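Local coordinates for protein mannan endo-1,6-alpha-mannosidase (Chaetomium thermophilum, PDB 6RY0) that probably cleaves alpha-1,6-mannosidic linkages and is linked to the transfer of GPI-anchored glycoproteins into the fungal cell wall, as a calcium-binding member of glycosyl hydrolase family 76, at residues A265-N276 with W330-H340; G190-A198 with V242-C252. One frame throughout, in Å; residues are numbered along the deposited sequence.

Contact 1: residues A265-N276 with W330-H340; sequences ALLLHGAAFMWN and WMAVVTQIAPH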
loop_
_atom_site.group_PDB
_atom_site.type_symbol
_atom_site.label_atom_id
_atom_site.label_comp_id
_atom_site.label_asym_id
_atom_site.label_seq_id
_atom_site.Cartn_x
_atom_site.Cartn_y
_atom_site.Cartn_z
ATOM N N ALA A 265 7.600 -2.780 5.673
ATOM C CA ALA A 265 7.030 -3.784 4.789
ATOM C C ALA A 265 7.079 -3.344 3.325
ATOM O O ALA A 265 7.282 -4.194 2.447
ATOM C CB ALA A 265 5.587 -4.122 5.186
ATOM N N LEU A 266 6.888 -2.061 3.030
ATOM C CA LEU A 266 6.940 -1.613 1.655
ATOM C C LEU A 266 8.363 -1.725 1.119
ATOM O O LEU A 266 8.571 -2.085 -0.035
ATOM C CB LEU A 266 6.394 -0.183 1.528
ATOM C CG LEU A 266 6.200 0.295 0.085
ATOM C CD1 LEU A 266 5.443 -0.703 -0.764
ATOM C CD2 LEU A 266 5.461 1.612 0.112
ATOM N N LEU A 267 9.365 -1.384 1.932
ATOM C CA LEU A 267 10.739 -1.564 1.506
ATOM C C LEU A 267 11.055 -3.039 1.282
ATOM O O LEU A 267 11.754 -3.378 0.322
ATOM C CB LEU A 267 11.712 -0.943 2.484
ATOM C CG LEU A 267 11.638 0.587 2.598
ATOM C CD1 LEU A 267 12.720 1.088 3.524
ATOM C CD2 LEU A 267 11.721 1.259 1.268
ATOM N N LEU A 268 10.579 -3.930 2.151
ATOM C CA LEU A 268 10.745 -5.363 1.915
ATOM C C LEU A 268 10.142 -5.772 0.568
ATOM O O LEU A 268 10.758 -6.509 -0.186
ATOM C CB LEU A 268 10.103 -6.151 3.068
ATOM C CG LEU A 268 10.071 -7.664 2.856
ATOM C CD1 LEU A 268 11.463 -8.282 2.844
ATOM C CD2 LEU A 268 9.218 -8.334 3.907
ATOM N N HIS A 269 8.927 -5.314 0.309
ATOM C CA HIS A 269 8.230 -5.632 -0.940
ATOM C C HIS A 269 9.066 -5.175 -2.135
ATOM O O HIS A 269 9.326 -5.979 -3.036
ATOM C CB HIS A 269 6.866 -4.951 -0.865
ATOM C CG HIS A 269 5.893 -5.278 -1.947
ATOM N ND1 HIS A 269 5.665 -4.439 -3.015
ATOM C CD2 HIS A 269 4.980 -6.272 -2.039
ATOM C CE1 HIS A 269 4.640 -4.908 -3.699
ATOM N NE2 HIS A 269 4.199 -6.013 -3.137
ATOM N N GLY A 270 9.490 -3.922 -2.153
ATOM C CA GLY A 270 10.262 -3.466 -3.287
ATOM C C GLY A 270 11.578 -4.174 -3.412
ATOM O O GLY A 270 12.037 -4.469 -4.528
ATOM N N ALA A 271 12.239 -4.455 -2.281
ATOM C CA ALA A 271 13.515 -5.170 -2.315
ATOM C C ALA A 271 13.327 -6.573 -2.898
ATOM O O ALA A 271 14.214 -7.068 -3.601
ATOM C CB ALA A 271 14.117 -5.228 -0.925
ATOM N N ALA A 272 12.198 -7.222 -2.606
ATOM C CA ALA A 272 11.927 -8.526 -3.157
ATOM C C ALA A 272 11.772 -8.459 -4.677
ATOM O O ALA A 272 12.287 -9.313 -5.386
ATOM C CB ALA A 272 10.682 -9.124 -2.508
ATOM N N PHE A 273 11.083 -7.430 -5.197
ATOM C CA PHE A 273 11.011 -7.242 -6.624
ATOM C C PHE A 273 12.393 -7.006 -7.217
ATOM O O PHE A 273 12.702 -7.558 -8.283
ATOM C CB PHE A 273 10.024 -6.100 -6.999
ATOM C CG PHE A 273 8.578 -6.545 -7.017
ATOM C CD1 PHE A 273 7.806 -6.527 -5.858
ATOM C CD2 PHE A 273 7.975 -6.961 -8.184
ATOM C CE1 PHE A 273 6.484 -6.955 -5.886
ATOM C CE2 PHE A 273 6.656 -7.399 -8.210
ATOM C CZ PHE A 273 5.911 -7.389 -7.054
ATOM N N MET A 274 13.231 -6.227 -6.545
ATOM C CA MET A 274 14.582 -5.995 -7.038
ATOM C C MET A 274 15.412 -7.274 -7.023
ATOM O O MET A 274 16.194 -7.516 -7.951
ATOM C CB MET A 274 15.322 -4.929 -6.253
ATOM C CG MET A 274 14.746 -3.528 -6.404
ATOM S SD MET A 274 14.832 -2.887 -8.095
ATOM C CE MET A 274 16.589 -2.552 -8.209
ATOM N N TRP A 275 15.298 -8.087 -5.990
ATOM C CA TRP A 275 15.980 -9.375 -5.943
ATOM C C TRP A 275 15.542 -10.261 -7.099
ATOM O O TRP A 275 16.364 -10.874 -7.777
ATOM C CB TRP A 275 15.710 -10.054 -4.600
ATOM C CG TRP A 275 15.995 -11.508 -4.555
ATOM C CD1 TRP A 275 15.094 -12.478 -4.226
ATOM C CD2 TRP A 275 17.244 -12.195 -4.807
ATOM N NE1 TRP A 275 15.695 -13.713 -4.246
ATOM C CE2 TRP A 275 17.012 -13.567 -4.587
ATOM C CE3 TRP A 275 18.533 -11.783 -5.190
ATOM C CZ2 TRP A 275 17.995 -14.520 -4.778
ATOM C CZ3 TRP A 275 19.515 -12.749 -5.368
ATOM C CH2 TRP A 275 19.228 -14.094 -5.145
ATOM N N ASN A 276 14.239 -10.341 -7.327
ATOM C CA ASN A 276 13.711 -11.189 -8.385
ATOM C C ASN A 276 14.203 -10.705 -9.748
ATOM O O ASN A 276 14.589 -11.501 -10.590
ATOM C CB ASN A 276 12.183 -11.187 -8.288
ATOM C CG ASN A 276 11.543 -12.099 -9.291
ATOM O OD1 ASN A 276 11.444 -11.759 -10.474
ATOM N ND2 ASN A 276 11.068 -13.245 -8.841
ATOM N N TRP A 330 1.409 -7.485 1.261
ATOM C CA TRP A 330 2.729 -7.292 0.671
ATOM C C TRP A 330 3.668 -8.429 1.061
ATOM O O TRP A 330 4.400 -8.955 0.210
ATOM C CB TRP A 330 3.309 -5.954 1.079
ATOM C CG TRP A 330 2.591 -4.770 0.529
ATOM C CD1 TRP A 330 1.744 -4.720 -0.523
ATOM C CD2 TRP A 330 2.662 -3.442 1.058
ATOM N NE1 TRP A 330 1.264 -3.428 -0.664
ATOM C CE2 TRP A 330 1.825 -2.633 0.299
ATOM C CE3 TRP A 330 3.347 -2.875 2.129
ATOM C CZ2 TRP A 330 1.677 -1.279 0.539
ATOM C CZ3 TRP A 330 3.173 -1.537 2.400
ATOM C CH2 TRP A 330 2.358 -0.753 1.589
ATOM N N MET A 331 3.661 -8.828 2.330
ATOM C CA MET A 331 4.512 -9.949 2.747
ATOM C C MET A 331 4.121 -11.247 2.050
ATOM O O MET A 331 4.976 -12.056 1.705
ATOM C CB MET A 331 4.529 -10.115 4.256
ATOM C CG MET A 331 5.275 -8.980 4.967
ATOM S SD MET A 331 5.352 -9.138 6.761
ATOM C CE MET A 331 6.567 -10.432 6.927
ATOM N N ALA A 332 2.834 -11.447 1.814
ATOM C CA ALA A 332 2.400 -12.620 1.085
ATOM C C ALA A 332 3.002 -12.636 -0.320
ATOM O O ALA A 332 3.520 -13.658 -0.791
ATOM C CB ALA A 332 0.892 -12.722 1.068
ATOM N N VAL A 333 2.965 -11.502 -1.018
ATOM C CA VAL A 333 3.557 -11.432 -2.360
ATOM C C VAL A 333 5.076 -11.667 -2.315
ATOM O O VAL A 333 5.625 -12.313 -3.214
ATOM C CB VAL A 333 3.189 -10.105 -3.053
ATOM C CG1 VAL A 333 4.036 -9.871 -4.298
ATOM C CG2 VAL A 333 1.727 -10.116 -3.391
ATOM N N VAL A 334 5.752 -11.186 -1.261
ATOM C CA VAL A 334 7.171 -11.435 -1.107
ATOM C C VAL A 334 7.467 -12.937 -1.173
ATOM O O VAL A 334 8.475 -13.344 -1.729
ATOM C CB VAL A 334 7.703 -10.789 0.173
ATOM C CG1 VAL A 334 9.097 -11.283 0.547
ATOM C CG2 VAL A 334 7.677 -9.272 0.040
ATOM N N THR A 335 6.591 -13.777 -0.611
ATOM C CA THR A 335 6.845 -15.215 -0.639
ATOM C C THR A 335 6.793 -15.791 -2.050
ATOM O O THR A 335 7.341 -16.877 -2.284
ATOM C CB THR A 335 5.897 -16.010 0.267
ATOM O OG1 THR A 335 4.577 -16.110 -0.282
ATOM C CG2 THR A 335 5.904 -15.462 1.643
ATOM N N GLN A 336 6.105 -15.114 -2.982
ATOM C CA GLN A 336 6.037 -15.579 -4.356
ATOM C C GLN A 336 7.260 -15.168 -5.166
ATOM O O GLN A 336 7.785 -15.948 -5.942
ATOM C CB GLN A 336 4.801 -15.027 -5.041
ATOM C CG GLN A 336 3.504 -15.392 -4.411
ATOM C CD GLN A 336 2.350 -14.782 -5.164
ATOM O OE1 GLN A 336 2.308 -13.581 -5.342
ATOM N NE2 GLN A 336 1.442 -15.615 -5.672
ATOM N N ILE A 337 7.701 -13.928 -4.967
ATOM C CA ILE A 337 8.794 -13.468 -5.801
ATOM C C ILE A 337 10.150 -13.581 -5.168
ATOM O O ILE A 337 11.151 -13.565 -5.891
ATOM C CB ILE A 337 8.585 -12.088 -6.235
ATOM C CG1 ILE A 337 8.434 -11.198 -5.021
ATOM C CG2 ILE A 337 7.365 -12.010 -7.118
ATOM C CD1 ILE A 337 8.401 -9.725 -5.336
ATOM N N ALA A 338 10.198 -13.855 -3.859
ATOM C CA ALA A 338 11.423 -14.219 -3.158
ATOM C C ALA A 338 11.119 -15.508 -2.395
ATOM O O ALA A 338 10.939 -15.514 -1.185
ATOM C CB ALA A 338 11.894 -13.117 -2.230
ATOM N N PRO A 339 11.006 -16.624 -3.109
ATOM C CA PRO A 339 10.485 -17.840 -2.475
ATOM C C PRO A 339 11.297 -18.372 -1.306
ATOM O O PRO A 339 10.745 -19.127 -0.510
ATOM C CB PRO A 339 10.401 -18.836 -3.631
ATOM C CG PRO A 339 11.238 -18.266 -4.675
ATOM C CD PRO A 339 11.223 -16.798 -4.545
ATOM N N HIS A 340 12.566 -18.000 -1.199
ATOM C CA HIS A 340 13.340 -18.453 -0.054
ATOM C C HIS A 340 12.799 -17.910 1.262
ATOM O O HIS A 340 13.166 -18.440 2.315
ATOM C CB HIS A 340 14.806 -18.100 -0.223
ATOM C CG HIS A 340 15.124 -16.670 0.060
ATOM N ND1 HIS A 340 14.905 -15.662 -0.853
ATOM C CD2 HIS A 340 15.647 -16.091 1.156
ATOM C CE1 HIS A 340 15.288 -14.519 -0.323
ATOM N NE2 HIS A 340 15.745 -14.750 0.893
HETATM O O HOH W 1 14.210 -16.105 -3.452
#

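Contact 2: residues G190-A198 with V242-C252; sequences GYNYKNTIA and VYDGGHVEHNC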
loop_
_atom_site.group_PDB
_atom_site.type_symbol
_atom_site.label_atom_id
_atom_site.label_comp_id
_atom_site.label_asym_id
_atom_site.label_seq_id
_atom_site.Cartn_x
_atom_site.Cartn_y
_atom_site.Cartn_z
ATOM N N GLY A 190 4.217 20.261 5.333
ATOM C CA GLY A 190 4.931 19.006 5.248
ATOM C C GLY A 190 5.882 18.906 4.063
ATOM O O GLY A 190 6.569 17.899 3.918
ATOM N N TYR A 191 5.940 19.949 3.234
ATOM C CA TYR A 191 6.869 19.951 2.108
ATOM C C TYR A 191 8.320 19.888 2.587
ATOM O O TYR A 191 9.184 19.418 1.865
ATOM C CB TYR A 191 6.653 21.192 1.261
ATOM C CG TYR A 191 7.436 21.244 -0.041
ATOM C CD1 TYR A 191 7.085 20.450 -1.139
ATOM C CD2 TYR A 191 8.488 22.124 -0.186
ATOM C CE1 TYR A 191 7.777 20.546 -2.343
ATOM C CE2 TYR A 191 9.178 22.223 -1.373
ATOM C CZ TYR A 191 8.823 21.438 -2.450
ATOM O OH TYR A 191 9.532 21.561 -3.637
ATOM N N ASN A 192 8.579 20.349 3.810
ATOM C CA ASN A 192 9.910 20.301 4.396
ATOM C C ASN A 192 10.283 18.960 5.034
ATOM O O ASN A 192 11.389 18.824 5.536
ATOM C CB ASN A 192 10.054 21.412 5.445
ATOM C CG ASN A 192 9.147 21.214 6.664
ATOM O OD1 ASN A 192 8.093 20.616 6.598
ATOM N ND2 ASN A 192 9.570 21.744 7.793
ATOM N N TYR A 193 9.383 17.981 4.998
ATOM C CA TYR A 193 9.626 16.676 5.595
ATOM C C TYR A 193 9.930 15.678 4.481
ATOM O O TYR A 193 9.087 15.418 3.623
ATOM C CB TYR A 193 8.392 16.241 6.377
ATOM C CG TYR A 193 8.533 15.040 7.288
ATOM C CD1 TYR A 193 9.556 14.959 8.222
ATOM C CD2 TYR A 193 7.578 14.019 7.299
ATOM C CE1 TYR A 193 9.646 13.876 9.099
ATOM C CE2 TYR A 193 7.669 12.946 8.178
ATOM C CZ TYR A 193 8.697 12.888 9.086
ATOM O OH TYR A 193 8.826 11.848 9.986
ATOM N N LYS A 194 11.139 15.137 4.473
ATOM C CA LYS A 194 11.484 14.065 3.540
ATOM C C LYS A 194 11.301 12.766 4.303
ATOM O O LYS A 194 12.050 12.463 5.225
ATOM C CB LYS A 194 12.899 14.218 3.001
ATOM C CG LYS A 194 13.041 15.364 2.000
ATOM C CD LYS A 194 14.343 15.432 1.257
ATOM C CE LYS A 194 14.197 16.364 0.079
ATOM N NZ LYS A 194 15.410 16.387 -0.804
ATOM N N ASN A 195 10.255 12.034 3.959
ATOM C CA ASN A 195 9.876 10.910 4.752
ATOM C C ASN A 195 10.041 9.594 4.027
ATOM O O ASN A 195 10.153 9.509 2.807
ATOM C CB ASN A 195 8.499 11.070 5.340
ATOM C CG ASN A 195 7.414 11.214 4.342
ATOM O OD1 ASN A 195 7.618 11.266 3.123
ATOM N ND2 ASN A 195 6.202 11.277 4.851
ATOM N N THR A 196 10.093 8.537 4.825
ATOM C CA THR A 196 10.264 7.219 4.269
ATOM C C THR A 196 9.156 6.855 3.319
ATOM O O THR A 196 9.444 6.345 2.233
ATOM C CB THR A 196 10.415 6.196 5.385
ATOM O OG1 THR A 196 11.558 6.594 6.127
ATOM C CG2 THR A 196 10.561 4.802 4.826
ATOM N N ILE A 197 7.902 7.068 3.699
ATOM C CA ILE A 197 6.824 6.483 2.913
ATOM C C ILE A 197 6.795 7.045 1.480
ATOM O O ILE A 197 6.548 6.291 0.531
ATOM C CB ILE A 197 5.456 6.578 3.613
ATOM C CG1 ILE A 197 4.396 5.791 2.839
ATOM C CG2 ILE A 197 5.019 8.036 3.849
ATOM C CD1 ILE A 197 4.636 4.368 2.778
ATOM N N ALA A 198 7.020 8.347 1.287
ATOM C CA ALA A 198 7.028 8.880 -0.070
ATOM C C ALA A 198 8.079 8.170 -0.920
ATOM O O ALA A 198 7.859 7.786 -2.071
ATOM C CB ALA A 198 7.340 10.395 -0.034
ATOM N N VAL A 242 13.153 0.666 10.314
ATOM C CA VAL A 242 12.842 1.657 9.295
ATOM C C VAL A 242 12.043 2.788 9.922
ATOM O O VAL A 242 10.883 2.618 10.349
ATOM C CB VAL A 242 12.113 1.030 8.098
ATOM C CG1 VAL A 242 11.803 2.107 7.051
ATOM C CG2 VAL A 242 12.953 -0.089 7.482
ATOM N N TYR A 243 12.703 3.926 10.061
ATOM C CA TYR A 243 12.178 5.094 10.730
ATOM C C TYR A 243 11.302 5.928 9.779
ATOM O O TYR A 243 11.122 5.593 8.620
ATOM C CB TYR A 243 13.362 5.913 11.269
ATOM C CG TYR A 243 14.269 5.096 12.177
ATOM C CD1 TYR A 243 13.752 4.377 13.236
ATOM C CD2 TYR A 243 15.627 5.043 11.935
ATOM C CE1 TYR A 243 14.577 3.632 14.054
ATOM C CE2 TYR A 243 16.462 4.298 12.738
ATOM C CZ TYR A 243 15.926 3.578 13.812
ATOM O OH TYR A 243 16.715 2.818 14.653
ATOM N N ASP A 244 10.739 6.993 10.313
ATOM C CA ASP A 244 9.675 7.695 9.609
ATOM C C ASP A 244 10.145 8.804 8.670
ATOM O O ASP A 244 9.547 8.985 7.618
ATOM C CB ASP A 244 8.655 8.263 10.603
ATOM C CG ASP A 244 7.371 8.651 9.908
ATOM O OD1 ASP A 244 6.666 7.694 9.487
ATOM O OD2 ASP A 244 7.081 9.858 9.719
ATOM N N GLY A 245 11.164 9.558 9.023
ATOM C CA GLY A 245 11.594 10.674 8.184
ATOM C C GLY A 245 12.422 11.692 8.944
ATOM O O GLY A 245 12.781 11.442 10.095
ATOM N N GLY A 246 12.715 12.798 8.268
ATOM C CA GLY A 246 13.486 13.884 8.836
ATOM C C GLY A 246 13.206 15.141 8.026
ATOM O O GLY A 246 12.607 15.071 6.947
ATOM N N HIS A 247 13.609 16.303 8.527
ATOM C CA HIS A 247 13.291 17.575 7.892
ATOM C C HIS A 247 14.486 18.201 7.198
ATOM O O HIS A 247 15.632 18.175 7.700
ATOM C CB HIS A 247 12.755 18.568 8.917
ATOM C CG HIS A 247 11.444 18.161 9.504
ATOM N ND1 HIS A 247 11.353 17.413 10.655
ATOM C CD2 HIS A 247 10.173 18.394 9.102
ATOM C CE1 HIS A 247 10.079 17.202 10.940
ATOM N NE2 HIS A 247 9.340 17.782 10.008
ATOM N N VAL A 248 14.211 18.873 6.079
ATOM C CA VAL A 248 15.285 19.481 5.306
ATOM C C VAL A 248 16.054 20.554 6.062
ATOM O O VAL A 248 17.250 20.700 5.861
ATOM C CB VAL A 248 14.768 20.034 3.955
ATOM C CG1 VAL A 248 14.171 18.919 3.144
ATOM C CG2 VAL A 248 13.827 21.170 4.140
ATOM N N GLU A 249 15.409 21.309 6.942
ATOM C CA GLU A 249 16.101 22.345 7.698
ATOM C C GLU A 249 17.201 21.786 8.587
ATOM O O GLU A 249 18.067 22.533 9.014
ATOM C CB GLU A 249 15.115 23.102 8.595
ATOM C CG GLU A 249 14.039 23.841 7.879
ATOM C CD GLU A 249 12.772 23.046 7.657
ATOM O OE1 GLU A 249 12.796 21.798 7.656
ATOM O OE2 GLU A 249 11.727 23.701 7.463
ATOM N N HIS A 250 17.128 20.495 8.911
ATOM C CA HIS A 250 18.151 19.831 9.704
ATOM C C HIS A 250 18.971 18.859 8.879
ATOM O O HIS A 250 19.585 17.936 9.436
ATOM C CB HIS A 250 17.514 19.106 10.885
ATOM C CG HIS A 250 16.768 20.022 11.773
ATOM N ND1 HIS A 250 17.389 21.060 12.426
ATOM C CD2 HIS A 250 15.461 20.090 12.100
ATOM C CE1 HIS A 250 16.487 21.727 13.123
ATOM N NE2 HIS A 250 15.311 21.157 12.947
ATOM N N ASN A 251 18.953 19.014 7.564
ATOM C CA ASN A 251 19.662 18.080 6.697
ATOM C C ASN A 251 19.192 16.650 6.926
ATOM O O ASN A 251 19.938 15.691 6.741
ATOM C CB ASN A 251 21.185 18.162 6.859
ATOM C CG ASN A 251 21.754 19.469 6.395
ATOM O OD1 ASN A 251 21.320 20.071 5.423
ATOM N ND2 ASN A 251 22.778 19.892 7.075
ATOM N N CYS A 252 17.923 16.527 7.310
ATOM C CA CYS A 252 17.271 15.228 7.533
ATOM C C CYS A 252 17.837 14.455 8.724
ATOM O O CYS A 252 17.509 13.263 8.891
ATOM C CB CYS A 252 17.241 14.368 6.253
ATOM S SG CYS A 252 16.248 15.120 4.916
HETATM O O HOH W 2 6.393 18.806 8.565
HETATM O O HOH W 3 5.592 10.088 7.393
HETATM O O HOH W 4 7.286 7.810 6.431
#

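Contact 1: residues A265-N276 with W330-H340
Trp330 CG lies anti to its carbonyl carbon (chi1 -67°), which lays the indole against Leu266 and His269. His269 CG lies anti to its own nitrogen, and the imidazole leans over to helix 323-337. The two side chains cross at about a right angle, while their rings meet obliquely, planes at 45°. Trp330 CD1 sits over one imidazole face, 3.8 Å from His269 NE2. Phe273 CE1 covers the opposite face. Leu266 CD1 makes a CH-pi contact 3.9 Å from the centre of the Trp330 six-membered ring. An alanine in place of Trp330 would probably leave Leu266 without its aromatic partner and one face of His269 uncovered. Further along, Val334 CG2 packs on Ala272 CB at 3.9 Å. Asn276 ND2 donates to Ile337 O at 3.0 Å, nearly straight (167°) and on a carbonyl lone pair, and Arg211 bonds Asn276 OD1. A water accepts from Trp275 NE1 at 2.9 Å and bonds His340 ND1, while Asp288 bonds His340 NE2. The Asp204 bond to His269 ND1, with the two covered faces, should hold the ring's rotation. The contact is mostly apolar round one buried imidazole, with the polar bonds between the segments at the end of helix 323-337.

Contact 2: residues G190-A198 with V242-C252
Asp244 OD2 is gripped by two groups. Tyr193 OH donates to Asp244 OD2 at 2.7 Å, in the plane of the tyrosine ring and on the anti lone pair. A water donates to Asp244 OD2 at 2.8 Å and bridges to Asn195 ND2. Tyr193 OH also bonds Asn256. The Tyr193 ring lies across the glycines of strand 245-247. A side chain on Gly245 would run into Tyr193 CZ and Asn195 CA. Tyr193 CD1 comes over one face of the His247 imidazole, 3.3 Å from His247 NE2, planes 37° apart. Asp254 holds His247 ND1.

Lys194 N donates to Gly246 O at 2.9 Å, and Gly246 N returns a bond to Lys194 O at 3.1 Å. The extended Lys194 chain passes Val248 CG1 and Cys252 SG, which is disulfide-bonded to Cys176. Lys194 NZ makes a salt bridge with Asp173 and a hydrogen bond to Thr175 O. Asn192 ND2 donates to the syn lone pair of Glu249 OE2 at 2.9 Å.

Thr196 N reaches Asp244 O at 2.9 Å, and Thr196 OG1 reaches Tyr243 O at 2.7 Å. Both donors sit above the carbonyl planes. Asn195 is the N-cap, with a weak bond from Ala198 N to its OD1. The motif is a two-stranded antiparallel ribbon leading into a capped helix, near Asp129, which binds calcium in this protein but holds no ion here.

Overall arrangement
Both contacts lie in the helical glycosyl hydrolase family 76 domain, which has an alpha/alpha-barrel fold. Their centres are about 25 Å apart. Along the chain both halves of contact 2 come first, then both halves of contact 1. Strand 245-247 is followed by helix 261-278, which carries the first half of contact 1. Strand 193-195 runs into helix 196-213, and Asp204 and Arg211 of that helix bond side chains of contact 1. The two contacts also touch, at Leu267 CD1 and Val242 CG1 (3.8 Å) and at Leu266 CD2 and Ile197 CD1 (3.9 Å). A ribbon beside Asp129, a calcium-binding residue that is without its ion here, is thus joined directly to packed helices deeper in the domain.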